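Local coordinates for succinoglycan biosynthesis protein (Bacillus cereus ATCC 14579, PDB 2QGM) that is of uncertain function but, as a member of the erythromycin esterase family, probably acts as a hydrolase related to the enzymes that inactivate macrolides, at residues 59-64 and 97-102; 170-175 and 260-265. All coordinates share one frame; numbering follows the deposited sequence.

Contact 1: 59-64 and 97-102; sequences KPFEDL and VKYLVT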
loop_
_atom_site.group_PDB
_atom_site.type_symbol
_atom_site.label_atom_id
_atom_site.label_comp_id
_atom_site.label_asym_id
_atom_site.label_seq_id
_atom_site.Cartn_x
_atom_site.Cartn_y
_atom_site.Cartn_z
ATOM N N LYS A 59 -13.650 16.070 -10.327
ATOM C CA LYS A 59 -13.656 16.447 -11.739
ATOM C C LYS A 59 -13.807 15.265 -12.695
ATOM O O LYS A 59 -13.481 14.127 -12.348
ATOM C CB LYS A 59 -12.364 17.209 -12.078
ATOM C CG LYS A 59 -12.220 18.529 -11.342
ATOM C CD LYS A 59 -13.253 19.544 -11.812
ATOM C CE LYS A 59 -13.090 20.858 -11.066
ATOM N NZ LYS A 59 -14.026 21.901 -11.568
ATOM N N PRO A 60 -14.306 15.529 -13.917
ATOM C CA PRO A 60 -14.508 14.506 -14.952
ATOM C C PRO A 60 -13.237 13.669 -15.136
ATOM O O PRO A 60 -12.137 14.166 -14.920
ATOM C CB PRO A 60 -14.840 15.339 -16.190
ATOM C CG PRO A 60 -15.538 16.523 -15.618
ATOM C CD PRO A 60 -14.668 16.865 -14.426
ATOM N N PHE A 61 -13.398 12.419 -15.561
ATOM C CA PHE A 61 -12.264 11.513 -15.738
ATOM C C PHE A 61 -11.776 11.331 -17.173
ATOM O O PHE A 61 -11.174 10.305 -17.499
ATOM C CB PHE A 61 -12.614 10.130 -15.169
ATOM C CG PHE A 61 -12.886 10.129 -13.693
ATOM C CD1 PHE A 61 -11.918 10.571 -12.797
ATOM C CD2 PHE A 61 -14.096 9.651 -13.191
ATOM C CE1 PHE A 61 -12.144 10.537 -11.422
ATOM C CE2 PHE A 61 -14.332 9.611 -11.817
ATOM C CZ PHE A 61 -13.352 10.055 -10.925
ATOM N N GLU A 62 -12.025 12.313 -18.034
ATOM C CA GLU A 62 -11.599 12.203 -19.423
ATOM C C GLU A 62 -10.097 11.975 -19.593
ATOM O O GLU A 62 -9.682 11.224 -20.475
ATOM C CB GLU A 62 -12.008 13.452 -20.212
ATOM C CG GLU A 62 -13.484 13.504 -20.567
ATOM C CD GLU A 62 -13.914 12.352 -21.466
ATOM O OE1 GLU A 62 -13.360 12.225 -22.583
ATOM O OE2 GLU A 62 -14.806 11.577 -21.057
ATOM N N ASP A 63 -9.284 12.608 -18.750
ATOM C CA ASP A 63 -7.836 12.459 -18.874
ATOM C C ASP A 63 -7.304 11.131 -18.346
ATOM O O ASP A 63 -6.111 10.847 -18.462
ATOM C CB ASP A 63 -7.109 13.633 -18.194
ATOM C CG ASP A 63 -7.323 13.669 -16.701
ATOM O OD1 ASP A 63 -8.363 13.163 -16.232
ATOM O OD2 ASP A 63 -6.451 14.218 -15.993
ATOM N N LEU A 64 -8.186 10.312 -17.779
ATOM C CA LEU A 64 -7.771 9.011 -17.261
ATOM C C LEU A 64 -8.137 7.871 -18.209
ATOM O O LEU A 64 -7.878 6.704 -17.912
ATOM C CB LEU A 64 -8.389 8.756 -15.880
ATOM C CG LEU A 64 -7.940 9.737 -14.790
ATOM C CD1 LEU A 64 -8.650 9.439 -13.473
ATOM C CD2 LEU A 64 -6.433 9.649 -14.622
ATOM N N VAL A 97 -8.121 6.101 -7.368
ATOM C CA VAL A 97 -8.952 5.097 -6.712
ATOM C C VAL A 97 -10.402 5.282 -7.148
ATOM O O VAL A 97 -11.077 4.332 -7.550
ATOM C CB VAL A 97 -8.853 5.215 -5.157
ATOM C CG1 VAL A 97 -9.911 4.332 -4.488
ATOM C CG2 VAL A 97 -7.451 4.816 -4.689
ATOM N N LYS A 98 -10.878 6.519 -7.101
ATOM C CA LYS A 98 -12.253 6.792 -7.496
ATOM C C LYS A 98 -12.521 6.348 -8.936
ATOM O O LYS A 98 -13.579 5.788 -9.238
ATOM C CB LYS A 98 -12.557 8.281 -7.327
ATOM C CG LYS A 98 -14.040 8.599 -7.347
ATOM C CD LYS A 98 -14.289 10.067 -7.052
ATOM C CE LYS A 98 -15.768 10.374 -7.036
ATOM N NZ LYS A 98 -16.001 11.834 -6.898
ATOM N N TYR A 99 -11.564 6.590 -9.824
ATOM C CA TYR A 99 -11.719 6.183 -11.217
ATOM C C TYR A 99 -11.773 4.656 -11.337
ATOM O O TYR A 99 -12.638 4.110 -12.022
ATOM C CB TYR A 99 -10.561 6.729 -12.058
ATOM C CG TYR A 99 -10.628 6.310 -13.507
ATOM C CD1 TYR A 99 -11.569 6.861 -14.371
ATOM C CD2 TYR A 99 -9.759 5.341 -14.008
ATOM C CE1 TYR A 99 -11.639 6.456 -15.706
ATOM C CE2 TYR A 99 -9.825 4.930 -15.331
ATOM C CZ TYR A 99 -10.767 5.487 -16.175
ATOM O OH TYR A 99 -10.854 5.057 -17.483
ATOM N N LEU A 100 -10.854 3.966 -10.665
ATOM C CA LEU A 100 -10.831 2.501 -10.711
ATOM C C LEU A 100 -12.129 1.893 -10.186
ATOM O O LEU A 100 -12.644 0.922 -10.739
ATOM C CB LEU A 100 -9.660 1.954 -9.884
ATOM C CG LEU A 100 -8.250 2.208 -10.420
ATOM C CD1 LEU A 100 -7.249 1.513 -9.521
ATOM C CD2 LEU A 100 -8.122 1.704 -11.848
ATOM N N VAL A 101 -12.668 2.465 -9.115
ATOM C CA VAL A 101 -13.900 1.940 -8.538
ATOM C C VAL A 101 -15.122 2.205 -9.419
ATOM O O VAL A 101 -15.874 1.284 -9.741
ATOM C CB VAL A 101 -14.156 2.534 -7.121
ATOM C CG1 VAL A 101 -15.530 2.133 -6.620
ATOM C CG2 VAL A 101 -13.116 2.026 -6.147
ATOM N N THR A 102 -15.287 3.456 -9.827
ATOM C CA THR A 102 -16.431 3.860 -10.631
ATOM C C THR A 102 -16.416 3.492 -12.115
ATOM O O THR A 102 -17.480 3.279 -12.702
ATOM C CB THR A 102 -16.654 5.378 -10.534
ATOM O OG1 THR A 102 -15.514 6.055 -11.071
ATOM C CG2 THR A 102 -16.855 5.805 -9.093
#

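Contact 2: 170-175 and 260-265; sequences LDLKAL and ASAIEK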
loop_
_atom_site.group_PDB
_atom_site.type_symbol
_atom_site.label_atom_id
_atom_site.label_comp_id
_atom_site.label_asym_id
_atom_site.label_seq_id
_atom_site.Cartn_x
_atom_site.Cartn_y
_atom_site.Cartn_z
ATOM N N LEU A 170 -3.635 -4.402 5.282
ATOM C CA LEU A 170 -2.637 -5.422 4.951
ATOM C C LEU A 170 -1.541 -5.675 5.971
ATOM O O LEU A 170 -1.050 -6.801 6.089
ATOM C CB LEU A 170 -1.931 -5.052 3.647
ATOM C CG LEU A 170 -2.729 -4.841 2.364
ATOM C CD1 LEU A 170 -1.798 -4.254 1.309
ATOM C CD2 LEU A 170 -3.326 -6.154 1.897
ATOM N N ASP A 171 -1.153 -4.620 6.679
ATOM C CA ASP A 171 -0.045 -4.670 7.627
ATOM C C ASP A 171 -0.213 -5.395 8.948
ATOM O O ASP A 171 -1.324 -5.662 9.421
ATOM C CB ASP A 171 0.466 -3.253 7.905
ATOM C CG ASP A 171 1.974 -3.126 7.712
ATOM O OD1 ASP A 171 2.694 -4.107 7.988
ATOM O OD2 ASP A 171 2.435 -2.042 7.296
ATOM N N LEU A 172 0.942 -5.692 9.537
ATOM C CA LEU A 172 1.041 -6.415 10.797
ATOM C C LEU A 172 2.063 -5.773 11.737
ATOM O O LEU A 172 2.873 -6.474 12.344
ATOM C CB LEU A 172 1.463 -7.861 10.517
ATOM C CG LEU A 172 0.506 -8.770 9.738
ATOM C CD1 LEU A 172 1.179 -10.107 9.412
ATOM C CD2 LEU A 172 -0.739 -8.999 10.578
ATOM N N LYS A 173 2.040 -4.452 11.863
ATOM C CA LYS A 173 2.993 -3.794 12.752
ATOM C C LYS A 173 2.484 -3.783 14.190
ATOM O O LYS A 173 3.196 -3.375 15.108
ATOM C CB LYS A 173 3.279 -2.376 12.267
ATOM C CG LYS A 173 3.882 -2.347 10.876
ATOM C CD LYS A 173 4.354 -0.966 10.491
ATOM C CE LYS A 173 3.204 0.014 10.461
ATOM N NZ LYS A 173 3.645 1.335 9.936
ATOM N N ALA A 174 1.258 -4.267 14.373
ATOM C CA ALA A 174 0.622 -4.347 15.681
ATOM C C ALA A 174 -0.703 -5.104 15.575
ATOM O O ALA A 174 -1.317 -5.154 14.506
ATOM C CB ALA A 174 0.361 -2.945 16.228
ATOM N N LEU A 175 -1.126 -5.712 16.679
ATOM C CA LEU A 175 -2.406 -6.411 16.712
ATOM C C LEU A 175 -3.177 -5.780 17.856
ATOM O O LEU A 175 -2.797 -5.917 19.017
ATOM C CB LEU A 175 -2.218 -7.905 16.973
ATOM C CG LEU A 175 -1.526 -8.725 15.883
ATOM C CD1 LEU A 175 -1.272 -10.131 16.408
ATOM C CD2 LEU A 175 -2.390 -8.756 14.637
ATOM N N ALA A 260 -7.728 -14.497 12.664
ATOM C CA ALA A 260 -6.963 -15.520 13.381
ATOM C C ALA A 260 -5.686 -15.822 12.600
ATOM O O ALA A 260 -4.624 -16.066 13.183
ATOM C CB ALA A 260 -7.787 -16.789 13.546
ATOM N N SER A 261 -5.798 -15.803 11.276
ATOM C CA SER A 261 -4.651 -16.040 10.417
ATOM C C SER A 261 -3.672 -14.871 10.498
ATOM O O SER A 261 -2.465 -15.071 10.416
ATOM C CB SER A 261 -5.098 -16.254 8.959
ATOM O OG SER A 261 -5.597 -17.562 8.753
ATOM N N ALA A 262 -4.182 -13.650 10.657
ATOM C CA ALA A 262 -3.306 -12.484 10.749
ATOM C C ALA A 262 -2.514 -12.544 12.051
ATOM O O ALA A 262 -1.360 -12.116 12.121
ATOM C CB ALA A 262 -4.128 -11.201 10.682
ATOM N N ILE A 263 -3.143 -13.085 13.083
ATOM C CA ILE A 263 -2.492 -13.221 14.372
ATOM C C ILE A 263 -1.389 -14.279 14.256
ATOM O O ILE A 263 -0.299 -14.110 14.805
ATOM C CB ILE A 263 -3.526 -13.590 15.449
ATOM C CG1 ILE A 263 -4.451 -12.384 15.669
ATOM C CG2 ILE A 263 -2.829 -14.002 16.742
ATOM C CD1 ILE A 263 -5.695 -12.660 16.492
ATOM N N GLU A 264 -1.662 -15.361 13.527
ATOM C CA GLU A 264 -0.651 -16.398 13.332
ATOM C C GLU A 264 0.512 -15.794 12.545
ATOM O O GLU A 264 1.676 -15.976 12.903
ATOM C CB GLU A 264 -1.214 -17.589 12.552
ATOM C CG GLU A 264 -0.208 -18.730 12.385
ATOM C CD GLU A 264 -0.727 -19.852 11.506
ATOM O OE1 GLU A 264 -1.912 -20.206 11.646
ATOM O OE2 GLU A 264 0.048 -20.388 10.685
ATOM N N LYS A 265 0.195 -15.070 11.473
ATOM C CA LYS A 265 1.225 -14.433 10.654
ATOM C C LYS A 265 2.122 -13.535 11.501
ATOM O O LYS A 265 3.339 -13.576 11.382
ATOM C CB LYS A 265 0.585 -13.594 9.535
ATOM C CG LYS A 265 -0.094 -14.399 8.437
ATOM C CD LYS A 265 -0.632 -13.475 7.347
ATOM C CE LYS A 265 -1.261 -14.243 6.191
ATOM N NZ LYS A 265 -2.443 -15.038 6.599
#

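Contact 1: 59-64 and 97-102
The carbonyl oxygen of Lys98, whose side chain meets Phe61, is gripped twice by Thr102: OG1 lies 2.7 Å from Lys98 O and the backbone N donates from the opposite face of the carbonyl plane. OG1 sits between its own backbone N and carbonyl carbon (chi1 63°), which turns it back toward that carbonyl. The same hydroxyl oxygen lies obliquely beside the Phe61 ring, 3.8 Å from CE2.

Phe61 enters from the loop and lies against the helix. Its CZ meets Lys98 CG at 3.9 Å, the aliphatic part of the lysine passing the ring edge roughly at a right angle. Tyr99 CB makes a CH-pi contact over one face, and Lys59 O lies over the rim of the other. The two aromatic rings form an offset edge-to-face pair, the edge of Tyr99 toward the face of Phe61, with centroids 5.5 Å apart and planes at 65°. Tyr99 CD1 also reaches Phe61 CB at 3.5 Å. Tyr99 gains this position because CG stands anti to its backbone N (chi1 178°), and one ring face is then covered by Leu64, whose CB makes a CH-pi contact 3.8 Å from the centroid, almost on the ring normal. Leu64 CD1 reaches further back, 3.6 Å from Tyr99 CB.

Arg95, one turn before Tyr99 on helix 87-104, binds the carbonyls of Lys59 and Pro60 and forms a salt bridge with Asp63. Polar anchoring of the loop backbone therefore accompanies an interface that is mostly aromatic and aliphatic, whose cohesion probably comes from edge-to-face and CH-pi packing and dispersion.

Contact 2: 170-175 and 260-265
As strand 166-171 ends and the chain turns into a loop, its backbone passes helix 253-269 at two points, with CA atoms 7.5 Å apart for Leu172 and Ala262 and 7.2 Å apart for Leu175 and Ile263. Two leucines bridge that separation, and the packing between the segments is apolar.

Leu172 does so with both branches of its fork. CD1 presses on the base of Lys265, 3.5 Å from its CB, while CD2 settles beside Ala262, 3.5 Å from the backbone O and 4.0 Å from CB. The small side chain of Ala262 probably helps the leucine come close to the helix backbone. Lys265 contributes only the root of its side chain here; the rest leads away, and its chain touches Tyr285 and His289 of helix 276-297.

Leu175 has much the same conformation, with CG anti to the carbonyl carbon (chi1 -67°). CD1 makes its closer contacts, 3.9 Å from Ile263 CA and 4.0 Å from Ile263 CG1, while CD2 faces Ala262 O more loosely. Because the CB of Ile263 points away from the loop, the leucine meets the backbone and the near side of the isoleucine, whose side chain also packs on Tyr202 and Ala230.

Leu172 is steadied at its backbone too. Its N donates to Asp171 OD1 over 2.8 Å, on the anti side of the carboxylate, and this oxygen is also hydrogen-bonded to His282 NE2, tying the strand end to helix 276-297.

The site thus lies where an outermost strand of the large mixed sheet, paired with strand 108-111, gives way to a loop bordered by helix 253-269, with helix 276-297 beside Leu172 and helices 195-203 and 220-236 behind Ile263.

How the contacts relate
Contact 1 closes before contact 2 opens along the chain, and the two stand on opposite sides of its centre, with their own centres 32 Å apart and nearest atoms about 12 Å apart. What links them is the large mixed sheet. Helix 87-104, which carries residues 97-102, packs on strand 301-304 and on helix 143-157; strand 108-111 lies between 301-304 and 166-171, the outermost strand from which contact 2 starts. Contact 1 joins an N-terminal loop to a helix lining the sheet, whereas contact 2 joins the sheet's margin to the helical part that follows it in sequence. Contact 1 is partly buried and contact 2 buried, and the two secure different elements packed around one sheet.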